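Local coordinates for protein phage terminase large subunit (Thermus phage P7426, PDB 5TGE) that probably drives viral DNA into empty capsids as an ATP-powered motor and cuts the genome as an endonuclease, the chain here being its C-terminal nuclease domain, at residues Arg156-Tyr161 / Met170-Arg175; Ala43-Asn48 / Asp77-Leu82; Leu57-Gly62 / Ser189-Lys194; Thr26-Glu31 / Val65-Met70. All coordinates share one frame; numbering follows the deposited sequence.

Overall arrangement
From the N terminus, strand 27-29 opens contact 4, which closes 34 residues later on strand 63-71, its neighbour in the mixed RNase H-like sheet. Before that closure, strand 39-44 has opened contact 2 and the end of strand 51-58 has opened contact 3. Contact 2 closes next, on helix 75-87. These three contacts all cross one another, and contacts 2 and 4 also touch through Arg81 with Thr26 and Glu68. Contact 3 spans the longest loop, from Leu57-Gly62 to the chain after helix 179-188. Contact 1 falls within that span: a separate two-stranded hairpin, about 24 Å centre to centre from contact 2 and from contact 4.

Contact 1: residues Arg156-Tyr161 / Met170-Arg175; sequences RNFRYY and MRAYGR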
loop_
_atom_site.group_PDB
_atom_site.type_symbol
_atom_site.label_atom_id
_atom_site.label_comp_id
_atom_site.label_asym_id
_atom_site.label_seq_id
_atom_site.Cartn_x
_atom_site.Cartn_y
_atom_site.Cartn_z
ATOM N N ARG A 156 -6.821 -5.779 -10.927
ATOM C CA ARG A 156 -7.293 -6.047 -12.282
ATOM C C ARG A 156 -7.856 -4.789 -12.930
ATOM O O ARG A 156 -7.633 -4.540 -14.120
ATOM C CB ARG A 156 -8.357 -7.145 -12.262
ATOM C CG ARG A 156 -7.816 -8.555 -12.118
ATOM C CD ARG A 156 -8.916 -9.593 -12.306
ATOM N NE ARG A 156 -8.563 -10.880 -11.709
ATOM C CZ ARG A 156 -9.094 -11.375 -10.591
ATOM N NH1 ARG A 156 -10.028 -10.707 -9.923
ATOM N NH2 ARG A 156 -8.693 -12.554 -10.139
ATOM N N ASN A 157 -8.587 -3.986 -12.163
ATOM C CA ASN A 157 -9.297 -2.837 -12.711
ATOM C C ASN A 157 -8.392 -1.639 -12.976
ATOM O O ASN A 157 -8.836 -0.680 -13.615
ATOM C CB ASN A 157 -10.425 -2.442 -11.754
ATOM C CG ASN A 157 -11.340 -1.389 -12.334
ATOM O OD1 ASN A 157 -12.089 -1.650 -13.276
ATOM N ND2 ASN A 157 -11.298 -0.192 -11.762
ATOM N N PHE A 158 -7.145 -1.673 -12.519
ATOM C CA PHE A 158 -6.214 -0.569 -12.708
ATOM C C PHE A 158 -5.553 -0.721 -14.074
ATOM O O PHE A 158 -4.836 -1.699 -14.313
ATOM C CB PHE A 158 -5.179 -0.565 -11.585
ATOM C CG PHE A 158 -4.522 0.758 -11.372
ATOM C CD1 PHE A 158 -5.217 1.810 -10.798
ATOM C CD2 PHE A 158 -3.203 0.947 -11.726
ATOM C CE1 PHE A 158 -4.606 3.031 -10.595
ATOM C CE2 PHE A 158 -2.589 2.158 -11.526
ATOM C CZ PHE A 158 -3.288 3.206 -10.960
ATOM N N ARG A 159 -5.793 0.239 -14.968
ATOM C CA ARG A 159 -5.480 0.060 -16.380
ATOM C C ARG A 159 -4.792 1.291 -16.952
ATOM O O ARG A 159 -4.850 2.387 -16.389
ATOM C CB ARG A 159 -6.745 -0.231 -17.192
ATOM C CG ARG A 159 -7.509 -1.433 -16.696
ATOM C CD ARG A 159 -8.781 -1.648 -17.484
ATOM N NE ARG A 159 -9.548 -2.770 -16.957
ATOM C CZ ARG A 159 -9.216 -4.047 -17.124
ATOM N NH1 ARG A 159 -8.123 -4.370 -17.803
ATOM N NH2 ARG A 159 -9.974 -5.004 -16.606
ATOM N N TYR A 160 -4.140 1.083 -18.093
ATOM C CA TYR A 160 -3.599 2.170 -18.895
ATOM C C TYR A 160 -4.679 2.724 -19.811
ATOM O O TYR A 160 -5.504 1.976 -20.345
ATOM C CB TYR A 160 -2.417 1.694 -19.742
ATOM C CG TYR A 160 -1.126 1.502 -18.984
ATOM C CD1 TYR A 160 -0.438 2.587 -18.463
ATOM C CD2 TYR A 160 -0.580 0.236 -18.814
ATOM C CE1 TYR A 160 0.751 2.418 -17.778
ATOM C CE2 TYR A 160 0.608 0.055 -18.129
ATOM C CZ TYR A 160 1.268 1.150 -17.614
ATOM O OH TYR A 160 2.451 0.982 -16.933
ATOM N N TYR A 161 -4.663 4.040 -19.996
ATOM C CA TYR A 161 -5.561 4.711 -20.921
ATOM C C TYR A 161 -4.762 5.703 -21.751
ATOM O O TYR A 161 -3.914 6.429 -21.220
ATOM C CB TYR A 161 -6.698 5.426 -20.179
ATOM C CG TYR A 161 -7.629 4.473 -19.465
ATOM C CD1 TYR A 161 -8.763 3.977 -20.093
ATOM C CD2 TYR A 161 -7.365 4.058 -18.167
ATOM C CE1 TYR A 161 -9.613 3.099 -19.445
ATOM C CE2 TYR A 161 -8.207 3.181 -17.512
ATOM C CZ TYR A 161 -9.328 2.704 -18.155
ATOM O OH TYR A 161 -10.168 1.830 -17.504
ATOM N N MET A 170 -2.268 6.122 -16.084
ATOM C CA MET A 170 -2.824 5.070 -15.247
ATOM C C MET A 170 -4.063 5.597 -14.539
ATOM O O MET A 170 -4.038 6.693 -13.969
ATOM C CB MET A 170 -1.787 4.593 -14.230
ATOM C CG MET A 170 -0.868 3.502 -14.759
ATOM S SD MET A 170 0.816 3.596 -14.132
ATOM C CE MET A 170 0.508 3.875 -12.396
ATOM N N ARG A 171 -5.143 4.822 -14.581
ATOM C CA ARG A 171 -6.400 5.263 -14.000
ATOM C C ARG A 171 -7.173 4.063 -13.482
ATOM O O ARG A 171 -7.105 2.965 -14.043
ATOM C CB ARG A 171 -7.261 6.026 -15.017
ATOM C CG ARG A 171 -6.771 7.424 -15.344
ATOM C CD ARG A 171 -6.812 8.326 -14.122
ATOM N NE ARG A 171 -6.466 9.705 -14.451
ATOM C CZ ARG A 171 -5.226 10.140 -14.650
ATOM N NH1 ARG A 171 -4.200 9.304 -14.561
ATOM N NH2 ARG A 171 -5.011 11.413 -14.944
ATOM N N ALA A 172 -7.903 4.290 -12.396
ATOM C CA ALA A 172 -8.897 3.351 -11.898
ATOM C C ALA A 172 -10.262 3.947 -12.211
ATOM O O ALA A 172 -10.664 4.944 -11.602
ATOM C CB ALA A 172 -8.730 3.099 -10.402
ATOM N N TYR A 173 -10.950 3.364 -13.187
ATOM C CA TYR A 173 -12.335 3.685 -13.464
ATOM C C TYR A 173 -13.196 2.517 -12.975
ATOM O O TYR A 173 -12.770 1.743 -12.107
ATOM C CB TYR A 173 -12.498 4.005 -14.954
ATOM C CG TYR A 173 -11.844 5.314 -15.349
ATOM C CD1 TYR A 173 -12.223 6.506 -14.745
ATOM C CD2 TYR A 173 -10.857 5.359 -16.323
ATOM C CE1 TYR A 173 -11.632 7.705 -15.092
ATOM C CE2 TYR A 173 -10.260 6.558 -16.682
ATOM C CZ TYR A 173 -10.654 7.727 -16.062
ATOM O OH TYR A 173 -10.067 8.921 -16.409
ATOM N N GLY A 174 -14.401 2.392 -13.517
ATOM C CA GLY A 174 -15.342 1.450 -12.948
ATOM C C GLY A 174 -15.701 1.880 -11.542
ATOM O O GLY A 174 -16.281 2.954 -11.357
ATOM N N ARG A 175 -15.352 1.069 -10.538
ATOM C CA ARG A 175 -15.536 1.504 -9.157
ATOM C C ARG A 175 -14.743 2.769 -8.871
ATOM O O ARG A 175 -15.179 3.612 -8.078
ATOM C CB ARG A 175 -15.118 0.402 -8.183
ATOM C CG ARG A 175 -15.944 -0.862 -8.257
ATOM C CD ARG A 175 -15.677 -1.740 -7.044
ATOM N NE ARG A 175 -15.590 -3.152 -7.400
ATOM C CZ ARG A 175 -16.634 -3.969 -7.505
ATOM N NH1 ARG A 175 -17.863 -3.521 -7.283
ATOM N NH2 ARG A 175 -16.448 -5.239 -7.837
HETATM O O HOH W 1 -10.129 1.304 -14.915
#
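Arg159 and Arg171 exchange the two backbone bonds between these segments of the antiparallel hairpin: Arg159 N donates to Arg171 O at 3.2 Å, and Arg171 N returns to Arg159 O at 3.0 Å. Side-chain and water-mediated polar contacts extend the pairing toward the loop that follows Ala172. Asn157 ND2 is modelled against Tyr173 O, although the bond is so short that its length is doubtful. A water accepts from Tyr173 N, donates to Asn157 O and also bonds Tyr161 OH.

One set of apolar contacts lies on the face of Phe158, Tyr160, Met170 and Ala172. Ala172 CB comes to the edge of the Phe158 ring 3.8 Å from CD1, while Met170 CE sits in the ring plane 3.6 Å from CE2, the para-related carbon. Met170 reaches both aromatic neighbours because its chain bends at chi2 and again at chi3 (45°): CG lies 3.6 Å from Tyr160 CE1, SD makes an oblique Met-aromatic contact with that ring, and CE turns back to Phe158.

Two further aromatics form a T-shaped stack, the edge of Tyr173 set on the face of Tyr161 with planes 77° apart. Arg159 sends its guanidinium to Asn7. The chemistry is therefore two-sided: an apolar face packed on Val9 and, through Ile131, on helix 124-139, and a polar, aromatic side at the surface.

Contact 2: residues Ala43-Asn48 / Asp77-Leu82; sequences ADFGKN and DQVARL
Phe45 and Leu82 make the firm part of this contact. The side chains cross at about a right angle, with Leu82 CD2 3.9 Å from CZ of the ring. Phe45 holds CG between its backbone N and its carbonyl carbon (chi1 75°), which swings the ring toward the helix. Gln78 closes in beside it: its OE1 lies 3.6 Å from Phe45 CB, near the ring plane, and the amide stands 73° from the ring. Looser contacts complete the buried part: Val79 CG2 is 4.3 Å from Phe45 CE1 at the ring edge, and Ala43 CB 4.4 Å from Leu82 CD1.

The loose side starts at Gly46. Gly46 N gives a weak 3.4 Å bond to Gln78 OE1. A return bond from Gln78 NE2 to Gly46 O is doubtful, since Gln78 OE1, itself an acceptor, lies nearer that oxygen, at 2.8 Å. The amide has a better partner in Ala73, whose carbonyl takes NE2. Toward solvent, Lys47 starts off away from residues 77-82, yet its end makes a cation-pi contact with Trp75 at the start of the same helix.

Between Ala43 and Phe45 sits Asp44, a predicted ligand of both catalytic magnesium ions. Helix 75-87 packs on the end of strand 39-44 next to the probable metal site; Phe54 of strand 51-58 and Val94 of strand 93-96 flank Ala43 and Leu82, and helix 108-112 adds Leu109 against Leu82.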
loop_
_atom_site.group_PDB
_atom_site.type_symbol
_atom_site.label_atom_id
_atom_site.label_comp_id
_atom_site.label_asym_id
_atom_site.label_seq_id
_atom_site.Cartn_x
_atom_site.Cartn_y
_atom_site.Cartn_z
ATOM N N ALA A 43 0.588 3.342 3.594
ATOM C CA ALA A 43 -0.657 3.936 4.078
ATOM C C ALA A 43 -1.181 4.937 3.053
ATOM O O ALA A 43 -0.628 6.029 2.901
ATOM C CB ALA A 43 -0.447 4.604 5.435
ATOM N N ASP A 44 -2.244 4.554 2.345
ATOM C CA ASP A 44 -3.045 5.491 1.565
ATOM C C ASP A 44 -4.176 5.978 2.461
ATOM O O ASP A 44 -5.120 5.231 2.735
ATOM C CB ASP A 44 -3.598 4.843 0.297
ATOM C CG ASP A 44 -4.283 5.845 -0.616
ATOM O OD1 ASP A 44 -4.142 5.727 -1.850
ATOM O OD2 ASP A 44 -4.962 6.754 -0.095
ATOM N N PHE A 45 -4.078 7.220 2.927
ATOM C CA PHE A 45 -5.096 7.763 3.814
ATOM C C PHE A 45 -5.054 9.280 3.741
ATOM O O PHE A 45 -4.163 9.871 3.125
ATOM C CB PHE A 45 -4.907 7.266 5.254
ATOM C CG PHE A 45 -3.756 7.924 6.005
ATOM C CD1 PHE A 45 -3.945 8.400 7.299
ATOM C CD2 PHE A 45 -2.488 8.029 5.446
ATOM C CE1 PHE A 45 -2.905 8.986 8.007
ATOM C CE2 PHE A 45 -1.442 8.619 6.156
ATOM C CZ PHE A 45 -1.655 9.095 7.437
ATOM N N GLY A 46 -6.029 9.907 4.388
ATOM C CA GLY A 46 -6.192 11.338 4.262
ATOM C C GLY A 46 -7.412 11.820 5.013
ATOM O O GLY A 46 -8.128 11.047 5.657
ATOM N N LYS A 47 -7.645 13.132 4.905
ATOM C CA LYS A 47 -8.723 13.759 5.661
ATOM C C LYS A 47 -10.076 13.579 4.982
ATOM O O LYS A 47 -11.068 13.268 5.651
ATOM C CB LYS A 47 -8.426 15.246 5.872
ATOM C CG LYS A 47 -7.769 15.558 7.205
ATOM C CD LYS A 47 -7.607 17.055 7.393
ATOM C CE LYS A 47 -7.104 17.398 8.784
ATOM N NZ LYS A 47 -7.979 16.834 9.847
ATOM N N ASN A 48 -10.140 13.763 3.666
ATOM C CA ASN A 48 -11.388 13.679 2.908
ATOM C C ASN A 48 -11.244 12.543 1.902
ATOM O O ASN A 48 -11.049 12.769 0.704
ATOM C CB ASN A 48 -11.695 15.019 2.227
ATOM C CG ASN A 48 -12.006 16.120 3.223
ATOM O OD1 ASN A 48 -12.544 15.860 4.300
ATOM N ND2 ASN A 48 -11.668 17.354 2.871
ATOM N N ASP A 77 -9.988 8.448 13.711
ATOM C CA ASP A 77 -10.015 6.989 13.684
ATOM C C ASP A 77 -8.855 6.436 12.867
ATOM O O ASP A 77 -8.166 5.504 13.298
ATOM C CB ASP A 77 -11.347 6.497 13.117
ATOM C CG ASP A 77 -12.292 5.990 14.190
ATOM O OD1 ASP A 77 -12.183 6.440 15.349
ATOM O OD2 ASP A 77 -13.149 5.140 13.869
ATOM N N GLN A 78 -8.628 6.997 11.678
ATOM C CA GLN A 78 -7.541 6.524 10.826
ATOM C C GLN A 78 -6.204 6.599 11.551
ATOM O O GLN A 78 -5.421 5.643 11.538
ATOM C CB GLN A 78 -7.496 7.346 9.538
ATOM C CG GLN A 78 -8.736 7.215 8.677
ATOM C CD GLN A 78 -8.807 8.283 7.609
ATOM O OE1 GLN A 78 -7.827 8.547 6.913
ATOM N NE2 GLN A 78 -9.969 8.912 7.478
ATOM N N VAL A 79 -5.931 7.732 12.199
ATOM C CA VAL A 79 -4.635 7.935 12.834
ATOM C C VAL A 79 -4.499 7.061 14.073
ATOM O O VAL A 79 -3.435 6.486 14.329
ATOM C CB VAL A 79 -4.444 9.427 13.161
ATOM C CG1 VAL A 79 -3.214 9.637 14.011
ATOM C CG2 VAL A 79 -4.342 10.235 11.871
ATOM N N ALA A 80 -5.563 6.952 14.869
ATOM C CA ALA A 80 -5.511 6.095 16.047
ATOM C C ALA A 80 -5.282 4.641 15.656
ATOM O O ALA A 80 -4.557 3.910 16.342
ATOM C CB ALA A 80 -6.800 6.238 16.855
ATOM N N ARG A 81 -5.885 4.205 14.550
ATOM C CA ARG A 81 -5.734 2.824 14.112
ATOM C C ARG A 81 -4.417 2.602 13.383
ATOM O O ARG A 81 -3.848 1.507 13.463
ATOM C CB ARG A 81 -6.917 2.431 13.227
ATOM C CG ARG A 81 -8.237 2.380 13.985
ATOM C CD ARG A 81 -9.432 2.454 13.057
ATOM N NE ARG A 81 -9.682 1.193 12.366
ATOM C CZ ARG A 81 -10.606 1.024 11.426
ATOM N NH1 ARG A 81 -11.375 2.039 11.050
ATOM N NH2 ARG A 81 -10.760 -0.162 10.855
ATOM N N LEU A 82 -3.917 3.618 12.676
ATOM C CA LEU A 82 -2.568 3.537 12.124
ATOM C C LEU A 82 -1.540 3.393 13.235
ATOM O O LEU A 82 -0.581 2.622 13.111
ATOM C CB LEU A 82 -2.271 4.776 11.282
ATOM C CG LEU A 82 -0.893 4.830 10.617
ATOM C CD1 LEU A 82 -0.670 3.633 9.702
ATOM C CD2 LEU A 82 -0.733 6.126 9.843
#

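Contact 3: residues Leu57-Gly62 / Ser189-Lys194; sequences LDLDTG and SQYEGK
Tyr191 brings CE1 of its ring obliquely to 3.3 Å from Gly62 CA. The ring gets there because CG stands opposite the residue's own nitrogen (chi1 176°). Tyr191 CB itself packs against Leu57 CD2 at 4.0 Å. Leu59 keeps CG beside its backbone N instead (chi1 -75°), and it is the CD2 branch, not CD1, that meets Gln190 O at 3.3 Å and Gln190 CB. Gln190 itself bends at chi2 and folds back, its NE2 donating in the amide plane to Ser189 OG at 3.1 Å while OE1 goes to Tyr93. One water joins the segments, donating to Leu59 O and accepting from Glu192 N.

Asp58 shapes the turn that Tyr191 rests on. Its OD1 accepts from Asp60 N, nearly along the C-O axis, and from Thr61 N, well above the carboxylate plane. The first bond makes an Asx turn and the second completes an Asx motif, at the bend between antiparallel strands 51-58 and 63-71 of the RNase H-like sheet, bordered here by the chain leaving helix 179-188.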
loop_
_atom_site.group_PDB
_atom_site.type_symbol
_atom_site.label_atom_id
_atom_site.label_comp_id
_atom_site.label_asym_id
_atom_site.label_seq_id
_atom_site.Cartn_x
_atom_site.Cartn_y
_atom_site.Cartn_z
ATOM N N LEU A 57 3.864 -4.652 5.501
ATOM C CA LEU A 57 4.772 -5.470 4.706
ATOM C C LEU A 57 5.851 -6.067 5.600
ATOM O O LEU A 57 6.462 -5.356 6.406
ATOM C CB LEU A 57 5.412 -4.640 3.593
ATOM C CG LEU A 57 6.486 -5.337 2.756
ATOM C CD1 LEU A 57 5.955 -6.616 2.126
ATOM C CD2 LEU A 57 7.002 -4.397 1.687
ATOM N N ASP A 58 6.077 -7.372 5.460
ATOM C CA ASP A 58 7.181 -8.049 6.134
ATOM C C ASP A 58 8.412 -7.929 5.244
ATOM O O ASP A 58 8.487 -8.564 4.188
ATOM C CB ASP A 58 6.833 -9.509 6.411
ATOM C CG ASP A 58 7.887 -10.217 7.249
ATOM O OD1 ASP A 58 9.094 -9.980 7.027
ATOM O OD2 ASP A 58 7.507 -11.011 8.137
ATOM N N LEU A 59 9.377 -7.112 5.667
ATOM C CA LEU A 59 10.517 -6.802 4.814
ATOM C C LEU A 59 11.505 -7.954 4.692
ATOM O O LEU A 59 12.364 -7.912 3.804
ATOM C CB LEU A 59 11.232 -5.558 5.340
ATOM C CG LEU A 59 10.501 -4.242 5.069
ATOM C CD1 LEU A 59 11.097 -3.120 5.902
ATOM C CD2 LEU A 59 10.551 -3.890 3.588
ATOM N N ASP A 60 11.408 -8.970 5.547
ATOM C CA ASP A 60 12.247 -10.155 5.418
ATOM C C ASP A 60 11.644 -11.199 4.489
ATOM O O ASP A 60 12.388 -11.907 3.800
ATOM C CB ASP A 60 12.489 -10.782 6.793
ATOM C CG ASP A 60 13.285 -9.875 7.711
ATOM O OD1 ASP A 60 13.990 -8.979 7.202
ATOM O OD2 ASP A 60 13.211 -10.064 8.942
ATOM N N THR A 61 10.314 -11.312 4.455
ATOM C CA THR A 61 9.642 -12.302 3.628
ATOM C C THR A 61 8.966 -11.718 2.396
ATOM O O THR A 61 8.624 -12.479 1.485
ATOM C CB THR A 61 8.581 -13.055 4.447
ATOM O OG1 THR A 61 7.469 -12.188 4.702
ATOM C CG2 THR A 61 9.157 -13.534 5.771
ATOM N N GLY A 62 8.764 -10.403 2.345
ATOM C CA GLY A 62 8.105 -9.788 1.209
ATOM C C GLY A 62 6.613 -10.017 1.146
ATOM O O GLY A 62 6.023 -9.900 0.067
ATOM N N SER A 189 7.779 -0.217 -1.979
ATOM C CA SER A 189 8.884 0.670 -2.322
ATOM C C SER A 189 10.066 0.462 -1.382
ATOM O O SER A 189 11.218 0.667 -1.778
ATOM C CB SER A 189 8.426 2.128 -2.274
ATOM O OG SER A 189 8.262 2.565 -0.935
ATOM N N GLN A 190 9.800 0.052 -0.145
ATOM C CA GLN A 190 10.841 -0.189 0.845
ATOM C C GLN A 190 11.444 -1.585 0.755
ATOM O O GLN A 190 12.302 -1.920 1.578
ATOM C CB GLN A 190 10.272 0.009 2.253
ATOM C CG GLN A 190 9.517 1.312 2.452
ATOM C CD GLN A 190 10.417 2.521 2.362
ATOM O OE1 GLN A 190 11.318 2.698 3.182
ATOM N NE2 GLN A 190 10.184 3.361 1.359
ATOM N N TYR A 191 11.032 -2.399 -0.211
ATOM C CA TYR A 191 11.346 -3.823 -0.203
ATOM C C TYR A 191 12.610 -4.094 -1.009
ATOM O O TYR A 191 12.680 -3.769 -2.200
ATOM C CB TYR A 191 10.180 -4.633 -0.760
ATOM C CG TYR A 191 10.483 -6.106 -0.871
ATOM C CD1 TYR A 191 10.558 -6.903 0.262
ATOM C CD2 TYR A 191 10.699 -6.699 -2.106
ATOM C CE1 TYR A 191 10.838 -8.251 0.167
ATOM C CE2 TYR A 191 10.978 -8.047 -2.211
ATOM C CZ TYR A 191 11.047 -8.818 -1.071
ATOM O OH TYR A 191 11.325 -10.161 -1.170
ATOM N N GLU A 192 13.599 -4.701 -0.359
ATOM C CA GLU A 192 14.793 -5.187 -1.036
ATOM C C GLU A 192 14.603 -6.666 -1.350
ATOM O O GLU A 192 14.507 -7.490 -0.434
ATOM C CB GLU A 192 16.039 -4.995 -0.170
ATOM C CG GLU A 192 16.059 -3.717 0.653
ATOM C CD GLU A 192 17.294 -3.617 1.526
ATOM O OE1 GLU A 192 17.703 -4.649 2.097
ATOM O OE2 GLU A 192 17.858 -2.509 1.638
ATOM N N GLY A 193 14.543 -6.999 -2.637
ATOM C CA GLY A 193 14.530 -8.390 -3.047
ATOM C C GLY A 193 15.902 -8.802 -3.532
ATOM O O GLY A 193 16.663 -9.458 -2.813
ATOM N N LYS A 194 16.211 -8.422 -4.770
ATOM C CA LYS A 194 17.579 -8.346 -5.264
ATOM C C LYS A 194 17.916 -6.925 -5.700
ATOM O O LYS A 194 18.947 -6.706 -6.345
ATOM C CB LYS A 194 17.789 -9.335 -6.415
ATOM C CG LYS A 194 17.609 -10.798 -6.021
ATOM C CD LYS A 194 18.523 -11.182 -4.870
ATOM C CE LYS A 194 18.462 -12.662 -4.566
ATOM N NZ LYS A 194 17.067 -13.134 -4.348
HETATM O O HOH W 2 13.317 -5.669 2.009
#

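Contact 4: residues Thr26-Glu31 / Val65-Met70; sequences TRLVVE and VCLERM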
loop_
_atom_site.group_PDB
_atom_site.type_symbol
_atom_site.label_atom_id
_atom_site.label_comp_id
_atom_site.label_asym_id
_atom_site.label_seq_id
_atom_site.Cartn_x
_atom_site.Cartn_y
_atom_site.Cartn_z
ATOM N N THR A 26 -11.219 -5.123 11.910
ATOM C CA THR A 26 -11.190 -4.746 10.506
ATOM C C THR A 26 -9.885 -5.144 9.828
ATOM O O THR A 26 -9.686 -4.811 8.655
ATOM C CB THR A 26 -11.413 -3.237 10.359
ATOM O OG1 THR A 26 -10.207 -2.534 10.683
ATOM C CG2 THR A 26 -12.538 -2.775 11.282
ATOM N N ARG A 27 -9.002 -5.850 10.529
ATOM C CA ARG A 27 -7.736 -6.290 9.965
ATOM C C ARG A 27 -7.907 -7.626 9.254
ATOM O O ARG A 27 -8.596 -8.523 9.748
ATOM C CB ARG A 27 -6.677 -6.438 11.059
ATOM C CG ARG A 27 -6.429 -5.199 11.901
ATOM C CD ARG A 27 -5.313 -5.466 12.897
ATOM N NE ARG A 27 -5.074 -4.344 13.799
ATOM C CZ ARG A 27 -4.101 -4.308 14.706
ATOM N NH1 ARG A 27 -3.266 -5.331 14.835
ATOM N NH2 ARG A 27 -3.960 -3.246 15.484
ATOM N N LEU A 28 -7.279 -7.749 8.084
ATOM C CA LEU A 28 -7.074 -9.047 7.442
ATOM C C LEU A 28 -5.688 -9.519 7.862
ATOM O O LEU A 28 -4.676 -9.079 7.310
ATOM C CB LEU A 28 -7.192 -8.946 5.925
ATOM C CG LEU A 28 -8.324 -8.117 5.314
ATOM C CD1 LEU A 28 -8.355 -8.350 3.813
ATOM C CD2 LEU A 28 -9.672 -8.437 5.938
ATOM N N VAL A 29 -5.633 -10.413 8.843
ATOM C CA VAL A 29 -4.378 -10.797 9.479
ATOM C C VAL A 29 -3.906 -12.115 8.885
ATOM O O VAL A 29 -4.597 -13.137 8.982
ATOM C CB VAL A 29 -4.534 -10.905 11.004
ATOM C CG1 VAL A 29 -3.211 -11.280 11.640
ATOM C CG2 VAL A 29 -5.049 -9.587 11.580
ATOM N N VAL A 30 -2.723 -12.092 8.278
ATOM C CA VAL A 30 -2.081 -13.309 7.795
ATOM C C VAL A 30 -1.137 -13.883 8.843
ATOM O O VAL A 30 -1.100 -15.096 9.056
ATOM C CB VAL A 30 -1.341 -13.019 6.475
ATOM C CG1 VAL A 30 -0.622 -14.266 5.971
ATOM C CG2 VAL A 30 -2.307 -12.493 5.421
ATOM N N GLU A 31 -0.367 -13.021 9.505
ATOM C CA GLU A 31 0.599 -13.443 10.506
ATOM C C GLU A 31 0.750 -12.346 11.547
ATOM O O GLU A 31 0.630 -11.156 11.240
ATOM C CB GLU A 31 1.962 -13.756 9.877
ATOM C CG GLU A 31 2.022 -15.082 9.151
ATOM C CD GLU A 31 3.372 -15.324 8.511
ATOM O OE1 GLU A 31 4.267 -14.467 8.677
ATOM O OE2 GLU A 31 3.538 -16.367 7.841
ATOM N N VAL A 65 1.557 -9.085 5.575
ATOM C CA VAL A 65 1.075 -9.918 6.674
ATOM C C VAL A 65 -0.187 -9.381 7.325
ATOM O O VAL A 65 -0.811 -10.095 8.119
ATOM C CB VAL A 65 2.163 -10.080 7.754
ATOM C CG1 VAL A 65 3.409 -10.718 7.154
ATOM C CG2 VAL A 65 2.499 -8.741 8.389
ATOM N N CYS A 66 -0.581 -8.147 7.022
ATOM C CA CYS A 66 -1.803 -7.586 7.579
ATOM C C CYS A 66 -2.265 -6.444 6.687
ATOM O O CYS A 66 -1.442 -5.695 6.156
ATOM C CB CYS A 66 -1.592 -7.090 9.016
ATOM S SG CYS A 66 -3.086 -6.445 9.800
ATOM N N LEU A 67 -3.580 -6.323 6.527
ATOM C CA LEU A 67 -4.166 -5.247 5.742
ATOM C C LEU A 67 -5.396 -4.720 6.462
ATOM O O LEU A 67 -6.167 -5.493 7.039
ATOM C CB LEU A 67 -4.548 -5.712 4.334
ATOM C CG LEU A 67 -4.993 -4.579 3.409
ATOM C CD1 LEU A 67 -4.246 -4.633 2.088
ATOM C CD2 LEU A 67 -6.491 -4.646 3.180
ATOM N N GLU A 68 -5.571 -3.403 6.426
ATOM C CA GLU A 68 -6.680 -2.739 7.097
ATOM C C GLU A 68 -7.296 -1.746 6.127
ATOM O O GLU A 68 -6.610 -0.837 5.648
ATOM C CB GLU A 68 -6.208 -2.037 8.372
ATOM C CG GLU A 68 -7.317 -1.728 9.353
ATOM C CD GLU A 68 -6.790 -1.253 10.692
ATOM O OE1 GLU A 68 -5.714 -1.729 11.111
ATOM O OE2 GLU A 68 -7.451 -0.405 11.325
ATOM N N ARG A 69 -8.579 -1.928 5.829
ATOM C CA ARG A 69 -9.317 -1.054 4.927
ATOM C C ARG A 69 -10.536 -0.531 5.667
ATOM O O ARG A 69 -11.244 -1.303 6.323
ATOM C CB ARG A 69 -9.732 -1.802 3.656
ATOM C CG ARG A 69 -10.319 -0.923 2.561
ATOM C CD ARG A 69 -10.376 -1.679 1.239
ATOM N NE ARG A 69 -10.700 -0.813 0.107
ATOM C CZ ARG A 69 -11.887 -0.753 -0.491
ATOM N NH1 ARG A 69 -12.899 -1.507 -0.081
ATOM N NH2 ARG A 69 -12.063 0.071 -1.512
ATOM N N MET A 70 -10.771 0.776 5.575
ATOM C CA MET A 70 -11.862 1.416 6.297
ATOM C C MET A 70 -12.574 2.383 5.365
ATOM O O MET A 70 -11.926 3.183 4.685
ATOM C CB MET A 70 -11.348 2.148 7.543
ATOM C CG MET A 70 -10.320 3.227 7.260
ATOM S SD MET A 70 -9.084 3.351 8.568
ATOM C CE MET A 70 -8.036 1.959 8.156
#
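Val65, Leu28 and Leu67 have more surface buried than any other residues in this antiparallel strand pairing, part of the central sheet of the RNase H-like fold. Leu28 and Leu67 form a hydrogen-bonded pair: Leu28 N meets Leu67 O at 2.7 Å, and Leu67 N answers to Leu28 O at 3.1 Å. Their side chains run alongside each other and point the same way, the nearest branches being CD1 of Leu28 and CD2 of Leu67.

Val65 works chiefly through its carbonyl. Val65 O accepts twice where strand 27-29 has ended, from Glu31 N in the carbonyl plane on a lone pair and from Val30 N, 37° above that plane. Its CG1 branch also meets Glu31 OE1, the two side chains crossing at about a right angle.

On the other face the salt bridge between Arg27 NE and Glu68 OE1 is long; Arg81 is the stronger partner of Glu68, and Asp88 that of Arg27. Beside them Cys66 SG sits against both neighbours, 3.8 Å from Arg27 CB and 4.1 Å from Val29 CG2.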